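Local coordinates for periplasmic sugar-binding protein (Chloroflexus aurantiacus, PDB 4RXU) that binds beta-D-glucopyranose in the cleft between its two lobes and probably delivers sugar to an ABC-type transporter, at residues T220-E232 with P251-F263. Numbering follows the deposited sequence.
With BGC (beta-D-glucopyranose), chain C.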
ATOM      1  N   THR A 220       9.278  -7.306  -3.124  1.00  8.73           N
ATOM      2  CA  THR A 220       8.600  -8.384  -2.434  1.00  7.66           C
ATOM      3  C   THR A 220       7.455  -8.941  -3.262  1.00  9.01           C
ATOM      4  O   THR A 220       6.888  -9.971  -2.907  1.00 10.04           O
ATOM      5  CB  THR A 220       7.984  -7.887  -1.138  1.00  8.50           C
ATOM      6  OG1 THR A 220       6.964  -6.917  -1.448  1.00  8.78           O
ATOM      7  CG2 THR A 220       9.013  -7.279  -0.250  1.00  8.91           C
ATOM      8  N   ASN A 221       7.071  -8.228  -4.333  1.00 10.58           N
ATOM      9  CA  ASN A 221       5.873  -8.582  -5.111  1.00 10.67           C
ATOM     10  C   ASN A 221       4.616  -8.718  -4.234  1.00  9.05           C
ATOM     11  O   ASN A 221       3.685  -9.463  -4.572  1.00 11.49           O
ATOM     12  CB  ASN A 221       6.106  -9.864  -5.904  1.00 11.75           C
ATOM     13  CG  ASN A 221       7.013  -9.649  -7.092  1.00 13.20           C
ATOM     14  OD1 ASN A 221       7.011  -8.591  -7.700  1.00 18.90           O
ATOM     15  ND2 ASN A 221       7.780 -10.660  -7.433  1.00 21.60           N
ATOM     16  N   TRP A 222       4.622  -8.020  -3.100  1.00  8.56           N
ATOM     17  CA  TRP A 222       3.519  -8.042  -2.118  1.00 10.21           C
ATOM     18  C   TRP A 222       3.179  -9.464  -1.678  1.00  9.14           C
ATOM     19  O   TRP A 222       2.011  -9.825  -1.475  1.00 11.69           O
ATOM     20  CB  TRP A 222       2.276  -7.358  -2.676  1.00  9.27           C
ATOM     21  CG  TRP A 222       2.334  -5.905  -2.961  1.00  9.76           C
ATOM     22  CD1 TRP A 222       1.806  -5.277  -4.068  1.00  9.65           C
ATOM     23  CD2 TRP A 222       2.823  -4.851  -2.103  1.00  8.92           C
ATOM     24  NE1 TRP A 222       1.965  -3.906  -3.961  1.00  8.59           N
ATOM     25  CE2 TRP A 222       2.588  -3.617  -2.769  1.00  6.64           C
ATOM     26  CE3 TRP A 222       3.412  -4.828  -0.845  1.00 10.10           C
ATOM     27  CZ2 TRP A 222       2.920  -2.390  -2.203  1.00 10.09           C
ATOM     28  CZ3 TRP A 222       3.780  -3.596  -0.295  1.00 11.77           C
ATOM     29  CH2 TRP A 222       3.520  -2.399  -0.976  1.00 11.41           C
ATOM     30  N   ASP A 223       4.229 -10.253  -1.519  1.00  7.93           N
ATOM     31  CA  ASP A 223       4.121 -11.689  -1.248  1.00 10.31           C
ATOM     32  C   ASP A 223       5.037 -12.070  -0.077  1.00 10.97           C
ATOM     33  O   ASP A 223       6.232 -11.753  -0.082  1.00  9.94           O
ATOM     34  CB  ASP A 223       4.489 -12.519  -2.478  1.00 11.35           C
ATOM     35  CG  ASP A 223       4.421 -14.018  -2.211  1.00 13.51           C
ATOM     36  OD1 ASP A 223       3.335 -14.543  -1.911  1.00 16.29           O
ATOM     37  OD2 ASP A 223       5.475 -14.664  -2.298  1.00 15.19           O
ATOM     38  N   PHE A 224       4.457 -12.754   0.906  1.00 11.06           N
ATOM     39  CA  PHE A 224       5.154 -13.165   2.115  1.00 10.13           C
ATOM     40  C   PHE A 224       6.423 -13.979   1.823  1.00 10.19           C
ATOM     41  O   PHE A 224       7.513 -13.615   2.271  1.00 11.02           O
ATOM     42  CB  PHE A 224       4.222 -13.989   3.032  1.00 11.01           C
ATOM     43  CG  PHE A 224       4.787 -14.234   4.403  1.00 13.51           C
ATOM     44  CD1 PHE A 224       5.699 -15.249   4.620  1.00 14.22           C
ATOM     45  CD2 PHE A 224       4.429 -13.423   5.459  1.00 12.98           C
ATOM     46  CE1 PHE A 224       6.235 -15.454   5.875  1.00 15.07           C
ATOM     47  CE2 PHE A 224       4.946 -13.623   6.722  1.00 15.20           C
ATOM     48  CZ  PHE A 224       5.863 -14.635   6.932  1.00 17.07           C
ATOM     49  N   ASN A 225       6.297 -15.071   1.067  1.00 11.60           N
ATOM     50  CA  ASN A 225       7.444 -15.958   0.842  1.00 13.32           C
ATOM     51  C   ASN A 225       8.542 -15.286   0.036  1.00 12.50           C
ATOM     52  O   ASN A 225       9.733 -15.471   0.309  1.00 12.59           O
ATOM     53  CB  ASN A 225       7.039 -17.280   0.173  1.00 17.86           C
ATOM     54  CG  ASN A 225       6.446 -18.270   1.149  1.00 19.70           C
ATOM     55  OD1 ASN A 225       6.484 -18.078   2.363  1.00 19.70           O
ATOM     56  ND2 ASN A 225       5.875 -19.332   0.616  1.00 28.80           N
ATOM     57  N   THR A 226       8.125 -14.489  -0.940  1.00 10.82           N
ATOM     58  CA  THR A 226       9.049 -13.731  -1.765  1.00 10.69           C
ATOM     59  C   THR A 226       9.850 -12.772  -0.873  1.00 10.92           C
ATOM     60  O   THR A 226      11.080 -12.685  -0.980  1.00 10.96           O
ATOM     61  CB  THR A 226       8.325 -12.970  -2.894  1.00 11.13           C
ATOM     62  OG1 THR A 226       7.594 -13.896  -3.717  1.00 14.04           O
ATOM     63  CG2 THR A 226       9.317 -12.188  -3.741  1.00 12.98           C
ATOM     64  N   ALA A 227       9.168 -12.081   0.039  1.00  9.47           N
ATOM     65  CA  ALA A 227       9.857 -11.190   0.973  1.00  8.16           C
ATOM     66  C   ALA A 227      10.807 -11.950   1.893  1.00  8.53           C
ATOM     67  O   ALA A 227      11.948 -11.551   2.082  1.00  9.34           O
ATOM     68  CB  ALA A 227       8.832 -10.464   1.811  1.00 10.86           C
ATOM     69  N   LYS A 228      10.323 -13.036   2.487  1.00 10.74           N
ATOM     70  CA  LYS A 228      11.174 -13.777   3.416  1.00 12.05           C
ATOM     71  C   LYS A 228      12.424 -14.280   2.713  1.00 12.93           C
ATOM     72  O   LYS A 228      13.540 -14.137   3.219  1.00 11.25           O
ATOM     73  CB  LYS A 228      10.440 -14.956   4.057  1.00 14.88           C
ATOM     74  CG  LYS A 228      11.268 -15.612   5.161  1.00 13.78           C
ATOM     75  CD  LYS A 228      10.478 -16.598   5.984  1.00 22.45           C
ATOM     76  CE  LYS A 228      11.272 -16.967   7.217  1.00 23.35           C
ATOM     77  NZ  LYS A 228      10.728 -18.170   7.877  1.00 25.33           N
ATOM     78  N   ASN A 229      12.227 -14.864   1.541  1.00 11.45           N
ATOM     79  CA  ASN A 229      13.353 -15.377   0.767  1.00 11.55           C
ATOM     80  C   ASN A 229      14.358 -14.326   0.340  1.00 10.78           C
ATOM     81  O   ASN A 229      15.571 -14.567   0.405  1.00 11.93           O
ATOM     82  CB  ASN A 229      12.838 -16.114  -0.443  1.00 13.01           C
ATOM     83  CG  ASN A 229      12.138 -17.371  -0.049  1.00 16.32           C
ATOM     84  OD1 ASN A 229      12.213 -17.799   1.109  1.00 18.75           O
ATOM     85  ND2 ASN A 229      11.458 -17.967  -0.972  1.00 15.72           N
ATOM     86  N   LEU A 230      13.855 -13.165  -0.064  1.00  9.36           N
ATOM     87  CA  LEU A 230      14.737 -12.069  -0.403  1.00 11.02           C
ATOM     88  C   LEU A 230      15.534 -11.625   0.820  1.00 11.82           C
ATOM     89  O   LEU A 230      16.729 -11.436   0.736  1.00 10.16           O
ATOM     90  CB  LEU A 230      13.960 -10.901  -0.988  1.00 12.49           C
ATOM     91  CG  LEU A 230      14.804  -9.741  -1.509  1.00 11.44           C
ATOM     92  CD1 LEU A 230      15.769 -10.181  -2.618  1.00 12.12           C
ATOM     93  CD2 LEU A 230      13.889  -8.629  -1.996  1.00 13.53           C
ATOM     94  N   ALA A 231      14.871 -11.493   1.966  1.00  9.97           N
ATOM     95  CA  ALA A 231      15.588 -11.119   3.189  1.00 10.73           C
ATOM     96  C   ALA A 231      16.669 -12.157   3.511  1.00 10.68           C
ATOM     97  O   ALA A 231      17.802 -11.808   3.839  1.00 12.50           O
ATOM     98  CB  ALA A 231      14.608 -10.943   4.342  1.00 10.99           C
ATOM     99  N   GLU A 232      16.323 -13.428   3.379  1.00 10.77           N
ATOM    100  CA  GLU A 232      17.281 -14.533   3.640  1.00 11.36           C
ATOM    101  C   GLU A 232      18.480 -14.463   2.688  1.00 14.63           C
ATOM    102  O   GLU A 232      19.636 -14.584   3.103  1.00 13.46           O
ATOM    103  CB  GLU A 232      16.604 -15.911   3.544  1.00 14.30           C
ATOM    104  CG  GLU A 232      15.564 -16.191   4.618  1.00 15.71           C
ATOM    105  CD  GLU A 232      16.106 -16.362   6.025  1.00 26.56           C
ATOM    106  OE1 GLU A 232      17.285 -16.032   6.304  1.00 19.34           O
ATOM    107  OE2 GLU A 232      15.294 -16.801   6.876  1.00 33.16           O
ATOM    108  N   PRO A 251       7.748  -2.735   3.078  1.00  7.14           N
ATOM    109  CA  PRO A 251       6.724  -1.862   2.485  1.00  8.45           C
ATOM    110  C   PRO A 251       5.311  -2.074   3.012  1.00  8.52           C
ATOM    111  O   PRO A 251       4.507  -1.168   2.945  1.00  9.19           O
ATOM    112  CB  PRO A 251       6.821  -2.192   0.985  1.00  7.21           C
ATOM    113  CG  PRO A 251       7.305  -3.613   0.958  1.00  7.84           C
ATOM    114  CD  PRO A 251       8.273  -3.709   2.107  1.00  7.96           C
ATOM    115  N   ASN A 252       5.000  -3.263   3.535  1.00  8.30           N
ATOM    116  CA  ASN A 252       3.699  -3.439   4.183  1.00  7.69           C
ATOM    117  C   ASN A 252       3.799  -4.440   5.308  1.00  9.37           C
ATOM    118  O   ASN A 252       4.868  -4.971   5.553  1.00  8.75           O
ATOM    119  CB  ASN A 252       2.578  -3.797   3.186  1.00  7.85           C
ATOM    120  CG  ASN A 252       2.593  -5.250   2.745  1.00  7.79           C
ATOM    121  OD1 ASN A 252       3.546  -6.004   2.982  1.00  9.10           O
ATOM    122  ND2 ASN A 252       1.530  -5.644   2.041  1.00 10.10           N
ATOM    123  N   ASP A 253       2.685  -4.727   5.970  1.00  8.54           N
ATOM    124  CA  ASP A 253       2.714  -5.575   7.174  1.00  8.89           C
ATOM    125  C   ASP A 253       3.142  -7.015   6.945  1.00  7.88           C
ATOM    126  O   ASP A 253       4.036  -7.517   7.639  1.00  8.83           O
ATOM    127  CB  ASP A 253       1.372  -5.521   7.887  1.00  9.28           C
ATOM    128  CG  ASP A 253       1.215  -4.257   8.712  1.00  9.34           C
ATOM    129  OD1 ASP A 253       2.199  -3.505   8.873  1.00  9.36           O
ATOM    130  OD2 ASP A 253       0.112  -4.044   9.249  1.00 10.29           O
ATOM    131  N   GLY A 254       2.515  -7.697   5.988  1.00  7.27           N
ATOM    132  CA  GLY A 254       2.865  -9.093   5.814  1.00  9.21           C
ATOM    133  C   GLY A 254       4.317  -9.243   5.404  1.00  8.65           C
ATOM    134  O   GLY A 254       5.030 -10.115   5.893  1.00 10.05           O
ATOM    135  N   THR A 255       4.768  -8.408   4.470  1.00  7.01           N
ATOM    136  CA  THR A 255       6.167  -8.502   4.065  1.00  8.54           C
ATOM    137  C   THR A 255       7.114  -8.121   5.223  1.00  9.74           C
ATOM    138  O   THR A 255       8.187  -8.708   5.359  1.00  9.89           O
ATOM    139  CB  THR A 255       6.469  -7.665   2.795  1.00  8.53           C
ATOM    140  OG1 THR A 255       6.248  -6.264   3.035  1.00  8.38           O
ATOM    141  CG2 THR A 255       5.662  -8.142   1.586  1.00 11.81           C
ATOM    142  N   ALA A 256       6.697  -7.160   6.058  1.00  8.27           N
ATOM    143  CA  ALA A 256       7.449  -6.811   7.269  1.00  9.34           C
ATOM    144  C   ALA A 256       7.641  -8.003   8.205  1.00  8.40           C
ATOM    145  O   ALA A 256       8.741  -8.201   8.740  1.00  9.61           O
ATOM    146  CB  ALA A 256       6.771  -5.673   8.007  1.00  9.67           C
ATOM    147  N   ARG A 257       6.592  -8.784   8.416  1.00  8.48           N
ATOM    148  CA  ARG A 257       6.705  -9.919   9.325  1.00  8.65           C
ATOM    149  C   ARG A 257       7.633 -10.959   8.727  1.00  9.28           C
ATOM    150  O   ARG A 257       8.436 -11.546   9.443  1.00  9.51           O
ATOM    151  CB  ARG A 257       5.332 -10.496   9.644  1.00  8.09           C
ATOM    152  CG  ARG A 257       4.428  -9.522  10.402  1.00  9.88           C
ATOM    153  CD  ARG A 257       3.234 -10.225  11.044  1.00 10.72           C
ATOM    154  NE  ARG A 257       2.513 -11.089  10.093  1.00  9.65           N
ATOM    155  CZ  ARG A 257       1.657 -10.655   9.169  1.00  9.07           C
ATOM    156  NH1 ARG A 257       1.367  -9.359   9.098  1.00  9.93           N
ATOM    157  NH2 ARG A 257       1.093 -11.525   8.300  1.00 10.95           N
ATOM    158  N   ALA A 258       7.518 -11.188   7.414  1.00 10.01           N
ATOM    159  CA  ALA A 258       8.370 -12.173   6.729  1.00 10.63           C
ATOM    160  C   ALA A 258       9.839 -11.780   6.851  1.00  9.50           C
ATOM    161  O   ALA A 258      10.699 -12.601   7.165  1.00 10.10           O
ATOM    162  CB  ALA A 258       7.988 -12.266   5.261  1.00  9.24           C
ATOM    163  N   ILE A 259      10.110 -10.505   6.621  1.00  8.26           N
ATOM    164  CA  ILE A 259      11.460  -9.968   6.669  1.00  9.37           C
ATOM    165  C   ILE A 259      11.982  -9.942   8.102  1.00 12.93           C
ATOM    166  O   ILE A 259      13.101 -10.393   8.387  1.00  9.40           O
ATOM    167  CB  ILE A 259      11.519  -8.557   6.019  1.00 10.44           C
ATOM    168  CG1 ILE A 259      11.222  -8.674   4.511  1.00 11.80           C
ATOM    169  CG2 ILE A 259      12.864  -7.903   6.273  1.00 10.10           C
ATOM    170  CD1 ILE A 259      10.781  -7.395   3.835  1.00 12.14           C
ATOM    171  N   ALA A 260      11.153  -9.450   9.009  1.00  8.94           N
ATOM    172  CA  ALA A 260      11.492  -9.497  10.439  1.00 11.05           C
ATOM    173  C   ALA A 260      11.818 -10.910  10.911  1.00  9.34           C
ATOM    174  O   ALA A 260      12.764 -11.102  11.672  1.00 12.13           O
ATOM    175  CB  ALA A 260      10.366  -8.907  11.276  1.00 11.29           C
ATOM    176  N   ASP A 261      11.070 -11.894  10.433  1.00  9.61           N
ATOM    177  CA  ASP A 261      11.319 -13.299  10.795  1.00 10.93           C
ATOM    178  C   ASP A 261      12.720 -13.734  10.379  1.00 13.91           C
ATOM    179  O   ASP A 261      13.425 -14.410  11.129  1.00 14.85           O
ATOM    180  CB  ASP A 261      10.280 -14.252  10.175  1.00 12.54           C
ATOM    181  CG  ASP A 261       8.891 -14.125  10.784  1.00 10.59           C
ATOM    182  OD1 ASP A 261       8.707 -13.461  11.844  1.00 12.86           O
ATOM    183  OD2 ASP A 261       7.965 -14.700  10.150  1.00 15.40           O
ATOM    184  N   ALA A 262      13.136 -13.338   9.187  1.00 11.67           N
ATOM    185  CA  ALA A 262      14.506 -13.640   8.730  1.00 12.67           C
ATOM    186  C   ALA A 262      15.584 -12.950   9.566  1.00 10.53           C
ATOM    187  O   ALA A 262      16.587 -13.564   9.968  1.00 14.56           O
ATOM    188  CB  ALA A 262      14.655 -13.253   7.262  1.00 11.80           C
ATOM    189  N   PHE A 263      15.395 -11.646   9.796  1.00  8.71           N
ATOM    190  CA  PHE A 263      16.354 -10.846  10.560  1.00 10.89           C
ATOM    191  C   PHE A 263      16.432 -11.272  12.030  1.00 13.15           C
ATOM    192  O   PHE A 263      17.521 -11.297  12.607  1.00 12.10           O
ATOM    193  CB  PHE A 263      16.030  -9.359  10.439  1.00 11.77           C
ATOM    194  CG  PHE A 263      16.589  -8.714   9.183  1.00 11.89           C
ATOM    195  CD1 PHE A 263      16.022  -8.948   7.941  1.00 10.83           C
ATOM    196  CD2 PHE A 263      17.713  -7.908   9.250  1.00 10.21           C
ATOM    197  CE1 PHE A 263      16.532  -8.344   6.794  1.00 11.99           C
ATOM    198  CE2 PHE A 263      18.230  -7.303   8.111  1.00 12.83           C
ATOM    199  CZ  PHE A 263      17.635  -7.532   6.883  1.00 13.19           C
TER
HETATM  200  C2  BGC C 402      -2.030  -1.081  -0.875  1.00 11.07           C
HETATM  201  C3  BGC C 402      -1.405  -1.567   0.417  1.00 13.47           C
HETATM  202  C4  BGC C 402      -1.215  -3.075   0.347  1.00 13.58           C
HETATM  203  C5  BGC C 402      -0.464  -3.479  -0.923  1.00 13.95           C
HETATM  204  C6  BGC C 402      -0.389  -4.975  -1.129  1.00 14.91           C
HETATM  205  C1  BGC C 402      -1.036  -1.488  -1.950  1.00 14.99           C
HETATM  206  O1  BGC C 402      -1.324  -0.920  -3.194  1.00 14.97           O
HETATM  207  O2  BGC C 402      -2.206   0.338  -0.815  1.00 11.61           O
HETATM  208  O3  BGC C 402      -2.272  -1.207   1.489  1.00 11.14           O
HETATM  209  O4  BGC C 402      -0.388  -3.481   1.455  1.00 11.98           O
HETATM  210  O5  BGC C 402      -1.078  -2.911  -2.063  1.00 12.53           O
HETATM  211  O6  BGC C 402      -1.671  -5.596  -1.003  1.00 11.95           O
HETATM  212  O   HOH W   1       0.774  -8.218   0.746  1.00 15.26           O
HETATM  213  O   HOH W   2       8.449 -17.021   8.756  1.00 23.47           O
HETATM  214  O   HOH W   3      17.993 -15.527   8.875  1.00 23.82           O
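Ala-258 CB packs under the Phe-224 ring where two neighbouring helices of a periplasmic-binding-protein lobe, 224-232 and 253-263, lie side by side, roughly parallel at 33°, with axes that come within 7.7 Å at their closest. Alanines permit this spacing: Ala-227 and Ala-231 meet Thr-255, Ala-258, Ile-259 and Ala-262, the methyls of Ala-231 and Ala-262 lying 3.7 Å apart (CB to CB). Beneath this layer, Ile-259 and Phe-263 continue onto strand 246-249 of the parallel sheet. With CG anti to the backbone N (chi1 -169°), the Phe-224 ring lies across helix 253-263 as a knob among Gly-254, Arg-257, Ala-258 and Asp-261. Ala-258 CB stands 3.5 Å from the ring centroid, only 6° off its normal, a CH-pi contact over the face.

At the N-terminal end the contact turns to the sugar: the loop before each helix gives one pocket residue, Trp-222 and Asn-252. Asn-252 caps helix 253-263: its OD1 accepts from Thr-255 N and Thr-255 OG1, which arrive from opposite faces of the amide plane. This double grip fixes the amide rotation, presenting Asn-252 ND2 to glucose O4 in a nearly straight bond of 2.9 Å. Trp-222 places one indole face against glucose C6, while its benzo ring packs on Pro-251 CB and the Asn-252 amide; NE1 bonds Asp-166, itself a glucose ligand. With an alanine at this position the sugar would probably lose its flat apolar wall, and Asp-166 its indole N-H donor.

The flank carrying Lys-228 and Glu-232 is looser and hydrated. Lys-228 NZ, at the end of an extended chain, stays 5.0 Å from Asp-261 OD2, and one water joins the two; Asp-261 OD1 bonds Tyr-286. Farther along, a second water donates to both Glu-232 OE1 and Ala-262 O, 2.7 Å from each.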